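Local structure of glycosyl hydrolase family 26 (Bacteroides ovatus, 4ZXO) at residues Trp164-Gly169 with Gly233-Gln238; Thr186-Thr191 with Asp227-Leu232; Ser119-Ser124 with Trp171-Lys176. The protein is a beta-mannanase of glycosyl hydrolase family 26 that probably cleaves internal beta-1,4-mannosidic bonds in galactomannan. All coordinates share one frame; numbering follows the deposited sequence.

Contact 1: Trp164-Gly169 with Gly233-Gln238; sequences WHEHTG and GTDVYQ
E166 and D235 bring one carboxylate oxygen each together, their planes nearly perpendicular (89°), from parts of the chain more than sixty residues apart, and this meeting carries most of the contact. OE2 of E166 lies 2.5 Å from OD2 of D235, unusually close for two acidic oxygens. The groups meet through one oxygen each and do not lie flat on one another. E166 gets there through an extended chain, with CG anti to its carbonyl carbon (chi1 -70°), and the side of this chain also leans on the same partner: its CG is 3.3 Å from OD2 of D235.

Each carboxylate is steadied by its other bonds. OE1 of E166 is hydrogen-bonded to W171 NE1, while D235 has two outside partners, a salt bridge from OD2 to R162 and a hydrogen bond from OD1 to T269. With both of its oxygens engaged, the aspartate has little freedom to turn.

The setting is the (beta/alpha)8 barrel of clan GH-A enzymes. D235 ends strand 231-235 and E166 lies in the loop following strand 159-162, so acidic side chains gather at the C-terminal ends of the barrel strands, the side where this fold keeps its active site. E270, on strand 266-271, is close by and is bonded to Y237 OH.

The remaining approach involves carbon. CD2 of H165 comes within 3.6 Å of OD2 of D235, with the oxygen at the edge of the imidazole and in its plane. The histidine CG sits between its backbone N and carbonyl carbon (chi1 67°), which swings the ring over toward the aspartate. Within the first segment, a type I turn from E166 to G169 is closed by G169 N bonding to E166 O at 3.2 Å.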
loop_
_atom_site.group_PDB
_atom_site.type_symbol
_atom_site.label_atom_id
_atom_site.label_comp_id
_atom_site.label_asym_id
_atom_site.label_seq_id
_atom_site.Cartn_x
_atom_site.Cartn_y
_atom_site.Cartn_z
ATOM N N TRP A 164 -3.484 -8.798 -3.054
ATOM C CA TRP A 164 -2.748 -9.794 -3.869
ATOM C C TRP A 164 -1.304 -9.371 -4.091
ATOM O O TRP A 164 -0.719 -9.548 -5.172
ATOM C CB TRP A 164 -3.425 -10.015 -5.240
ATOM C CG TRP A 164 -4.936 -10.187 -5.159
ATOM C CD1 TRP A 164 -5.889 -9.441 -5.822
ATOM C CD2 TRP A 164 -5.659 -11.112 -4.323
ATOM N NE1 TRP A 164 -7.148 -9.851 -5.459
ATOM C CE2 TRP A 164 -7.044 -10.865 -4.541
ATOM C CE3 TRP A 164 -5.271 -12.101 -3.387
ATOM C CZ2 TRP A 164 -8.040 -11.608 -3.905
ATOM C CZ3 TRP A 164 -6.271 -12.829 -2.749
ATOM C CH2 TRP A 164 -7.629 -12.556 -2.997
ATOM N N HIS A 165 -0.714 -8.802 -3.057
ATOM C CA HIS A 165 0.636 -8.239 -3.177
ATOM C C HIS A 165 1.747 -9.313 -3.115
ATOM O O HIS A 165 1.535 -10.454 -2.704
ATOM C CB HIS A 165 0.816 -7.151 -2.091
ATOM C CG HIS A 165 0.830 -7.659 -0.688
ATOM N ND1 HIS A 165 -0.232 -8.331 -0.108
ATOM C CD2 HIS A 165 1.758 -7.487 0.293
ATOM C CE1 HIS A 165 0.077 -8.599 1.152
ATOM N NE2 HIS A 165 1.272 -8.079 1.422
ATOM N N GLU A 166 2.934 -8.923 -3.528
ATOM C CA GLU A 166 4.127 -9.768 -3.369
ATOM C C GLU A 166 3.890 -11.073 -4.064
ATOM O O GLU A 166 4.311 -12.161 -3.605
ATOM C CB GLU A 166 4.506 -9.952 -1.883
ATOM C CG GLU A 166 5.025 -8.618 -1.350
ATOM C CD GLU A 166 5.269 -8.522 0.115
ATOM O OE1 GLU A 166 5.328 -9.553 0.780
ATOM O OE2 GLU A 166 5.442 -7.362 0.612
ATOM N N HIS A 167 3.279 -10.985 -5.256
ATOM C CA HIS A 167 2.826 -12.223 -5.894
ATOM C C HIS A 167 3.912 -12.969 -6.646
ATOM O O HIS A 167 3.668 -14.104 -7.120
ATOM C CB HIS A 167 1.680 -11.915 -6.852
ATOM C CG HIS A 167 2.115 -11.148 -8.040
ATOM N ND1 HIS A 167 2.222 -9.764 -8.036
ATOM C CD2 HIS A 167 2.494 -11.568 -9.273
ATOM C CE1 HIS A 167 2.655 -9.378 -9.223
ATOM N NE2 HIS A 167 2.839 -10.451 -9.985
ATOM N N THR A 168 5.096 -12.375 -6.749
ATOM C CA THR A 168 6.193 -13.133 -7.367
ATOM C C THR A 168 6.978 -13.945 -6.344
ATOM O O THR A 168 7.900 -14.706 -6.712
ATOM C CB THR A 168 7.125 -12.193 -8.163
ATOM O OG1 THR A 168 7.535 -11.097 -7.356
ATOM C CG2 THR A 168 6.371 -11.612 -9.365
ATOM N N GLY A 169 6.676 -13.743 -5.065
ATOM C CA GLY A 169 7.179 -14.639 -4.036
ATOM C C GLY A 169 6.134 -15.709 -3.792
ATOM O O GLY A 169 5.050 -15.671 -4.371
ATOM N N GLY A 233 3.487 -0.689 -8.332
ATOM C CA GLY A 233 4.302 -0.608 -7.132
ATOM C C GLY A 233 5.277 -1.755 -7.013
ATOM O O GLY A 233 5.340 -2.683 -7.852
ATOM N N THR A 234 6.050 -1.700 -5.939
ATOM C CA THR A 234 6.929 -2.827 -5.602
ATOM C C THR A 234 7.173 -2.773 -4.088
ATOM O O THR A 234 7.083 -1.691 -3.468
ATOM C CB THR A 234 8.258 -2.785 -6.388
ATOM O OG1 THR A 234 8.980 -4.006 -6.171
ATOM C CG2 THR A 234 9.123 -1.611 -5.896
ATOM N N ASP A 235 7.398 -3.942 -3.499
ATOM C CA ASP A 235 7.736 -4.065 -2.085
ATOM C C ASP A 235 9.175 -4.566 -1.971
ATOM O O ASP A 235 9.462 -5.715 -2.356
ATOM C CB ASP A 235 6.807 -5.077 -1.356
ATOM C CG ASP A 235 5.364 -4.635 -1.273
ATOM O OD1 ASP A 235 5.014 -3.541 -1.790
ATOM O OD2 ASP A 235 4.575 -5.427 -0.673
ATOM N N VAL A 236 10.080 -3.752 -1.436
ATOM C CA VAL A 236 11.485 -4.132 -1.343
ATOM C C VAL A 236 12.022 -3.639 -0.012
ATOM O O VAL A 236 11.993 -2.425 0.239
ATOM C CB VAL A 236 12.364 -3.521 -2.510
ATOM C CG1 VAL A 236 13.816 -3.980 -2.366
ATOM C CG2 VAL A 236 11.770 -3.834 -3.902
ATOM N N TYR A 237 12.462 -4.575 0.845
ATOM C CA TYR A 237 13.026 -4.226 2.161
ATOM C C TYR A 237 14.546 -4.354 2.183
ATOM O O TYR A 237 15.131 -5.101 1.397
ATOM C CB TYR A 237 12.430 -5.135 3.258
ATOM C CG TYR A 237 11.005 -4.753 3.605
ATOM C CD1 TYR A 237 10.710 -3.918 4.699
ATOM C CD2 TYR A 237 9.962 -5.220 2.836
ATOM C CE1 TYR A 237 9.407 -3.575 5.005
ATOM C CE2 TYR A 237 8.643 -4.866 3.125
ATOM C CZ TYR A 237 8.372 -4.036 4.197
ATOM O OH TYR A 237 7.063 -3.703 4.479
ATOM N N GLN A 238 15.189 -3.620 3.084
ATOM C CA GLN A 238 16.615 -3.790 3.235
ATOM C C GLN A 238 16.970 -4.947 4.190
ATOM O O GLN A 238 16.574 -4.976 5.366
ATOM C CB GLN A 238 17.285 -2.523 3.747
ATOM C CG GLN A 238 18.798 -2.786 3.976
ATOM C CD GLN A 238 19.574 -1.511 4.275
ATOM O OE1 GLN A 238 19.335 -0.458 3.655
ATOM N NE2 GLN A 238 20.526 -1.598 5.213
#

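Contact 2: Thr186-Thr191 with Asp227-Leu232; sequences TLWRMT and DIIDVL
The indole of W188 carries a methyl group on one of its faces: CD1 of I229 lies 3.7 Å from the centroid of the six-membered ring and only 14° off the normal, a CH-pi contact. The methyl is displaced a little toward the rim, so CZ3 and CH2 share it almost equally. I228 approaches the same ring obliquely, its CG2 4.1 Å from CE3 of W188. The ring of W164 meets W188 edge-to-face, and Y184 both touches the indole and bonds to its NE1. In the guanidinium of R189, CA of T186 lies over one face, toward the rim.

The two isoleucines present themselves differently. I229 is bent at its end (chi2 -59°), which carries CD1 over the tryptophan, whereas I228 is extended and sends its own CD1 past the ring to CG of R189, 3.7 Å away. The arginine thus lends its aliphatic part to the contact, its chain folding away at chi3.

This is the outer layer of a (beta/alpha)8 barrel: helix 181-197 lies against the loop leading into strand 231-235, and L205 of strand 203-207 touches both W188 and I228. An alanine in place of W188 would probably leave the I229 methyl without a face to rest on and Y184 without its indole partner, opening a gap between helix and loop.

Polar groups on the helix find partners away from the isoleucines: T191 OG1 bonds to L187 O at 2.8 Å, tilted 35° from the carbonyl plane, and also pairs with W164 NE1, while T191 N reaches L187 O from the opposite face. With no hydrogen bond passing between the two segments, their association depends on the fit of carbon surfaces around one indole, whose single N-H is met by Y184.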
loop_
_atom_site.group_PDB
_atom_site.type_symbol
_atom_site.label_atom_id
_atom_site.label_comp_id
_atom_site.label_asym_id
_atom_site.label_seq_id
_atom_site.Cartn_x
_atom_site.Cartn_y
_atom_site.Cartn_z
ATOM N N THR A 186 -7.047 -13.885 -12.882
ATOM C CA THR A 186 -8.482 -14.028 -12.608
ATOM C C THR A 186 -8.839 -13.532 -11.207
ATOM O O THR A 186 -9.921 -12.953 -11.036
ATOM C CB THR A 186 -8.922 -15.479 -12.777
ATOM O OG1 THR A 186 -8.607 -15.873 -14.111
ATOM C CG2 THR A 186 -10.432 -15.641 -12.550
ATOM N N LEU A 187 -7.943 -13.695 -10.228
ATOM C CA LEU A 187 -8.202 -13.100 -8.899
ATOM C C LEU A 187 -8.443 -11.614 -9.020
ATOM O O LEU A 187 -9.349 -11.064 -8.429
ATOM C CB LEU A 187 -7.042 -13.268 -7.930
ATOM C CG LEU A 187 -6.893 -14.628 -7.274
ATOM C CD1 LEU A 187 -5.635 -14.628 -6.429
ATOM C CD2 LEU A 187 -8.149 -14.959 -6.487
ATOM N N TRP A 188 -7.582 -10.964 -9.776
ATOM C CA TRP A 188 -7.723 -9.551 -9.998
ATOM C C TRP A 188 -8.995 -9.210 -10.737
ATOM O O TRP A 188 -9.690 -8.260 -10.340
ATOM C CB TRP A 188 -6.547 -9.034 -10.792
ATOM C CG TRP A 188 -5.341 -8.689 -9.928
ATOM C CD1 TRP A 188 -4.189 -9.411 -9.771
ATOM C CD2 TRP A 188 -5.195 -7.514 -9.124
ATOM N NE1 TRP A 188 -3.326 -8.747 -8.930
ATOM C CE2 TRP A 188 -3.907 -7.567 -8.540
ATOM C CE3 TRP A 188 -6.021 -6.404 -8.858
ATOM C CZ2 TRP A 188 -3.433 -6.576 -7.682
ATOM C CZ3 TRP A 188 -5.527 -5.390 -8.010
ATOM C CH2 TRP A 188 -4.250 -5.483 -7.441
ATOM N N ARG A 189 -9.341 -9.969 -11.772
ATOM C CA ARG A 189 -10.580 -9.690 -12.466
ATOM C C ARG A 189 -11.815 -9.876 -11.589
ATOM O O ARG A 189 -12.737 -9.032 -11.622
ATOM C CB ARG A 189 -10.662 -10.557 -13.710
ATOM C CG ARG A 189 -9.654 -10.076 -14.776
ATOM C CD ARG A 189 -10.054 -10.512 -16.168
ATOM N NE ARG A 189 -10.203 -11.952 -16.195
ATOM C CZ ARG A 189 -9.222 -12.839 -16.437
ATOM N NH1 ARG A 189 -9.546 -14.128 -16.408
ATOM N NH2 ARG A 189 -7.968 -12.446 -16.752
ATOM N N MET A 190 -11.843 -10.941 -10.786
ATOM C CA MET A 190 -12.942 -11.119 -9.803
ATOM C C MET A 190 -13.028 -9.968 -8.830
ATOM O O MET A 190 -14.098 -9.478 -8.511
ATOM C CB MET A 190 -12.766 -12.411 -8.989
ATOM C CG MET A 190 -13.006 -13.652 -9.770
ATOM S SD MET A 190 -12.310 -15.119 -8.941
ATOM C CE MET A 190 -13.135 -15.085 -7.361
ATOM N N THR A 191 -11.872 -9.525 -8.333
ATOM C CA THR A 191 -11.873 -8.398 -7.394
ATOM C C THR A 191 -12.429 -7.141 -8.049
ATOM O O THR A 191 -13.313 -6.474 -7.507
ATOM C CB THR A 191 -10.453 -8.148 -6.913
ATOM O OG1 THR A 191 -9.919 -9.352 -6.311
ATOM C CG2 THR A 191 -10.379 -6.961 -5.900
ATOM N N ASP A 227 -6.518 -1.851 -17.840
ATOM C CA ASP A 227 -7.899 -1.490 -17.529
ATOM C C ASP A 227 -8.287 -1.820 -16.061
ATOM O O ASP A 227 -9.389 -1.481 -15.592
ATOM C CB ASP A 227 -8.836 -2.236 -18.492
ATOM C CG ASP A 227 -8.698 -3.759 -18.391
ATOM O OD1 ASP A 227 -7.575 -4.294 -18.179
ATOM O OD2 ASP A 227 -9.740 -4.427 -18.541
ATOM N N ILE A 228 -7.391 -2.506 -15.351
ATOM C CA ILE A 228 -7.639 -2.880 -13.958
ATOM C C ILE A 228 -6.708 -2.107 -13.030
ATOM O O ILE A 228 -7.144 -1.573 -12.006
ATOM C CB ILE A 228 -7.459 -4.420 -13.775
ATOM C CG1 ILE A 228 -8.612 -5.138 -14.499
ATOM C CG2 ILE A 228 -7.432 -4.801 -12.309
ATOM C CD1 ILE A 228 -8.454 -6.625 -14.567
ATOM N N ILE A 229 -5.420 -2.060 -13.374
ATOM C CA ILE A 229 -4.407 -1.511 -12.470
ATOM C C ILE A 229 -4.255 -0.017 -12.717
ATOM O O ILE A 229 -4.230 0.438 -13.857
ATOM C CB ILE A 229 -3.048 -2.208 -12.658
ATOM C CG1 ILE A 229 -3.163 -3.726 -12.305
ATOM C CG2 ILE A 229 -1.974 -1.525 -11.774
ATOM C CD1 ILE A 229 -3.637 -3.988 -10.814
ATOM N N ASP A 230 -4.164 0.739 -11.636
ATOM C CA ASP A 230 -3.926 2.195 -11.699
ATOM C C ASP A 230 -2.524 2.616 -11.252
ATOM O O ASP A 230 -2.035 3.657 -11.698
ATOM C CB ASP A 230 -4.949 2.925 -10.821
ATOM C CG ASP A 230 -6.328 2.624 -11.249
ATOM O OD1 ASP A 230 -6.662 2.971 -12.393
ATOM O OD2 ASP A 230 -7.085 2.010 -10.505
ATOM N N VAL A 231 -1.893 1.839 -10.361
ATOM C CA VAL A 231 -0.594 2.233 -9.785
ATOM C C VAL A 231 0.338 1.040 -9.854
ATOM O O VAL A 231 -0.045 -0.063 -9.431
ATOM C CB VAL A 231 -0.734 2.656 -8.312
ATOM C CG1 VAL A 231 0.669 2.955 -7.690
ATOM C CG2 VAL A 231 -1.733 3.835 -8.191
ATOM N N LEU A 232 1.538 1.234 -10.377
ATOM C CA LEU A 232 2.553 0.168 -10.417
ATOM C C LEU A 232 3.469 0.315 -9.196
ATOM O O LEU A 232 4.146 1.342 -9.047
ATOM C CB LEU A 232 3.377 0.236 -11.718
ATOM C CG LEU A 232 2.540 0.038 -12.974
ATOM C CD1 LEU A 232 3.464 0.187 -14.227
ATOM C CD2 LEU A 232 1.772 -1.301 -12.960
#

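Contact 3: Ser119-Ser124 with Trp171-Lys176; sequences STVVAS and WFWWGK
V121 and V122 set two methyl bumps against the six-membered ring of W173. CG1 of V121 presses near the rim, 3.5 Å from CE3 of W173, while CG2 of V122 comes in at the ring's edge, near its plane, 3.9 Å from CZ3. The indole is thus wedged: CE3 of W174 covers one face over its centre, and V121 lies across the ring plane from it. W173 stands up against the valines because its CG sits between the backbone N and the carbonyl carbon (chi1 58°).

CG2 of V122 also fills the hollow where the W173-W174 backbone turns, 3.6 Å from W173 O and 3.9 Å from W174 CA. That carbonyl is joined to the helix by water: V122 N donates to a water at 2.9 Å, which in turn donates to W173 O. The hollow is kept in shape by a type I turn, with G175 N bonded to F172 O. L187 of helix 181-197 touches V122 from beyond.

Here the short helix 121-125 packs on the tryptophan-rich loop after strand 159-162, an example of the elaborated beta-to-alpha loops above the catalytic end of a (beta/alpha)8 barrel.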
loop_
_atom_site.group_PDB
_atom_site.type_symbol
_atom_site.label_atom_id
_atom_site.label_comp_id
_atom_site.label_asym_id
_atom_site.label_seq_id
_atom_site.Cartn_x
_atom_site.Cartn_y
_atom_site.Cartn_z
ATOM N N SER A 119 -1.295 -25.750 -2.507
ATOM C CA SER A 119 -1.003 -24.916 -3.670
ATOM C C SER A 119 -2.162 -24.968 -4.626
ATOM O O SER A 119 -1.996 -24.676 -5.819
ATOM C CB SER A 119 0.340 -25.344 -4.343
ATOM O OG SER A 119 1.440 -25.135 -3.450
ATOM N N THR A 120 -3.343 -25.349 -4.137
ATOM C CA THR A 120 -4.531 -25.401 -5.014
ATOM C C THR A 120 -5.640 -24.465 -4.550
ATOM O O THR A 120 -6.811 -24.620 -4.951
ATOM C CB THR A 120 -5.081 -26.850 -5.147
ATOM O OG1 THR A 120 -5.680 -27.297 -3.929
ATOM C CG2 THR A 120 -3.956 -27.809 -5.550
ATOM N N VAL A 121 -5.274 -23.483 -3.711
ATOM C CA VAL A 121 -6.256 -22.603 -3.118
ATOM C C VAL A 121 -6.835 -21.679 -4.144
ATOM O O VAL A 121 -8.072 -21.558 -4.203
ATOM C CB VAL A 121 -5.685 -21.811 -1.944
ATOM C CG1 VAL A 121 -6.723 -20.845 -1.303
ATOM C CG2 VAL A 121 -5.172 -22.776 -0.901
ATOM N N VAL A 122 -5.998 -21.052 -4.969
ATOM C CA VAL A 122 -6.515 -20.152 -5.995
ATOM C C VAL A 122 -7.416 -20.936 -6.960
ATOM O O VAL A 122 -8.483 -20.452 -7.320
ATOM C CB VAL A 122 -5.362 -19.437 -6.752
ATOM C CG1 VAL A 122 -5.884 -18.571 -7.867
ATOM C CG2 VAL A 122 -4.563 -18.574 -5.759
ATOM N N ALA A 123 -7.015 -22.141 -7.369
ATOM C CA ALA A 123 -7.881 -22.933 -8.229
ATOM C C ALA A 123 -9.276 -23.089 -7.625
ATOM O O ALA A 123 -10.274 -23.050 -8.328
ATOM C CB ALA A 123 -7.289 -24.308 -8.509
ATOM N N SER A 124 -9.340 -23.277 -6.321
ATOM C CA SER A 124 -10.630 -23.514 -5.666
ATOM C C SER A 124 -11.546 -22.270 -5.634
ATOM O O SER A 124 -12.762 -22.389 -5.362
ATOM C CB SER A 124 -10.425 -24.019 -4.236
ATOM O OG SER A 124 -10.268 -22.964 -3.300
ATOM N N TRP A 171 5.208 -16.880 -0.506
ATOM C CA TRP A 171 4.900 -16.943 0.910
ATOM C C TRP A 171 3.438 -16.636 1.227
ATOM O O TRP A 171 3.031 -16.779 2.388
ATOM C CB TRP A 171 5.798 -15.997 1.699
ATOM C CG TRP A 171 5.899 -14.625 1.147
ATOM C CD1 TRP A 171 5.063 -13.576 1.382
ATOM C CD2 TRP A 171 6.964 -14.124 0.364
ATOM N NE1 TRP A 171 5.513 -12.451 0.718
ATOM C CE2 TRP A 171 6.687 -12.764 0.086
ATOM C CE3 TRP A 171 8.109 -14.703 -0.175
ATOM C CZ2 TRP A 171 7.561 -11.929 -0.639
ATOM C CZ3 TRP A 171 8.996 -13.847 -0.944
ATOM C CH2 TRP A 171 8.685 -12.493 -1.173
ATOM N N PHE A 172 2.650 -16.217 0.223
ATOM C CA PHE A 172 1.205 -16.084 0.392
ATOM C C PHE A 172 0.481 -17.111 -0.472
ATOM O O PHE A 172 1.043 -17.597 -1.473
ATOM C CB PHE A 172 0.733 -14.669 -0.044
ATOM C CG PHE A 172 1.280 -13.561 0.807
ATOM C CD1 PHE A 172 1.247 -13.665 2.199
ATOM C CD2 PHE A 172 1.783 -12.404 0.228
ATOM C CE1 PHE A 172 1.682 -12.615 2.986
ATOM C CE2 PHE A 172 2.242 -11.368 0.999
ATOM C CZ PHE A 172 2.186 -11.455 2.379
ATOM N N TRP A 173 -0.776 -17.412 -0.129
ATOM C CA TRP A 173 -1.447 -18.490 -0.850
ATOM C C TRP A 173 -1.813 -18.143 -2.298
ATOM O O TRP A 173 -2.170 -19.029 -3.076
ATOM C CB TRP A 173 -2.722 -18.948 -0.075
ATOM C CG TRP A 173 -3.774 -17.943 0.212
ATOM C CD1 TRP A 173 -3.999 -17.285 1.416
ATOM C CD2 TRP A 173 -4.817 -17.516 -0.679
ATOM N NE1 TRP A 173 -5.093 -16.464 1.299
ATOM C CE2 TRP A 173 -5.617 -16.585 0.031
ATOM C CE3 TRP A 173 -5.149 -17.819 -2.023
ATOM C CZ2 TRP A 173 -6.761 -15.980 -0.540
ATOM C CZ3 TRP A 173 -6.284 -17.200 -2.600
ATOM C CH2 TRP A 173 -7.077 -16.282 -1.854
ATOM N N TRP A 174 -1.672 -16.858 -2.671
ATOM C CA TRP A 174 -1.834 -16.384 -4.059
ATOM C C TRP A 174 -0.486 -16.179 -4.753
ATOM O O TRP A 174 -0.445 -15.579 -5.816
ATOM C CB TRP A 174 -2.608 -15.077 -4.090
ATOM C CG TRP A 174 -1.972 -13.963 -3.268
ATOM C CD1 TRP A 174 -0.966 -13.116 -3.673
ATOM C CD2 TRP A 174 -2.277 -13.602 -1.922
ATOM N NE1 TRP A 174 -0.634 -12.238 -2.664
ATOM C CE2 TRP A 174 -1.419 -12.516 -1.568
ATOM C CE3 TRP A 174 -3.168 -14.110 -0.968
ATOM C CZ2 TRP A 174 -1.490 -11.878 -0.330
ATOM C CZ3 TRP A 174 -3.187 -13.546 0.316
ATOM C CH2 TRP A 174 -2.354 -12.415 0.608
ATOM N N GLY A 175 0.590 -16.667 -4.143
ATOM C CA GLY A 175 1.921 -16.435 -4.682
ATOM C C GLY A 175 2.327 -17.318 -5.877
ATOM O O GLY A 175 1.541 -18.175 -6.359
ATOM N N LYS A 176 3.564 -17.133 -6.318
ATOM C CA LYS A 176 3.984 -17.616 -7.658
ATOM C C LYS A 176 3.848 -19.141 -7.827
ATOM O O LYS A 176 3.335 -19.640 -8.867
ATOM C CB LYS A 176 5.430 -17.160 -7.908
ATOM C CG LYS A 176 5.987 -17.554 -9.225
ATOM C CD LYS A 176 5.333 -16.838 -10.302
ATOM C CE LYS A 176 6.243 -16.848 -11.617
ATOM N NZ LYS A 176 6.631 -18.220 -12.117
HETATM O O HOH W 1 -3.198 -21.538 -4.232
#

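From the N terminus, helix 121-125 comes first, and contact 3 closes its loop when the chain, having passed helix 132-147 and strand 159-162, reaches 171-176. Contact 1 has opened by then at 164-169 and closes only at 233-238, so the two cross. Contact 2, from 186-191 to 227-232, is nested inside contact 1 and in series with contact 3. Contacts 1 and 2 share strand 231-235, one at its C-terminal end and one near its start. Hydrogen bonds tie neighbours together: W174 NE1 with H165 O, W164 NE1 with T191 OG1. Active-site end, outer helix layer and the tryptophan-rich loop after strand 159-162 are thereby joined.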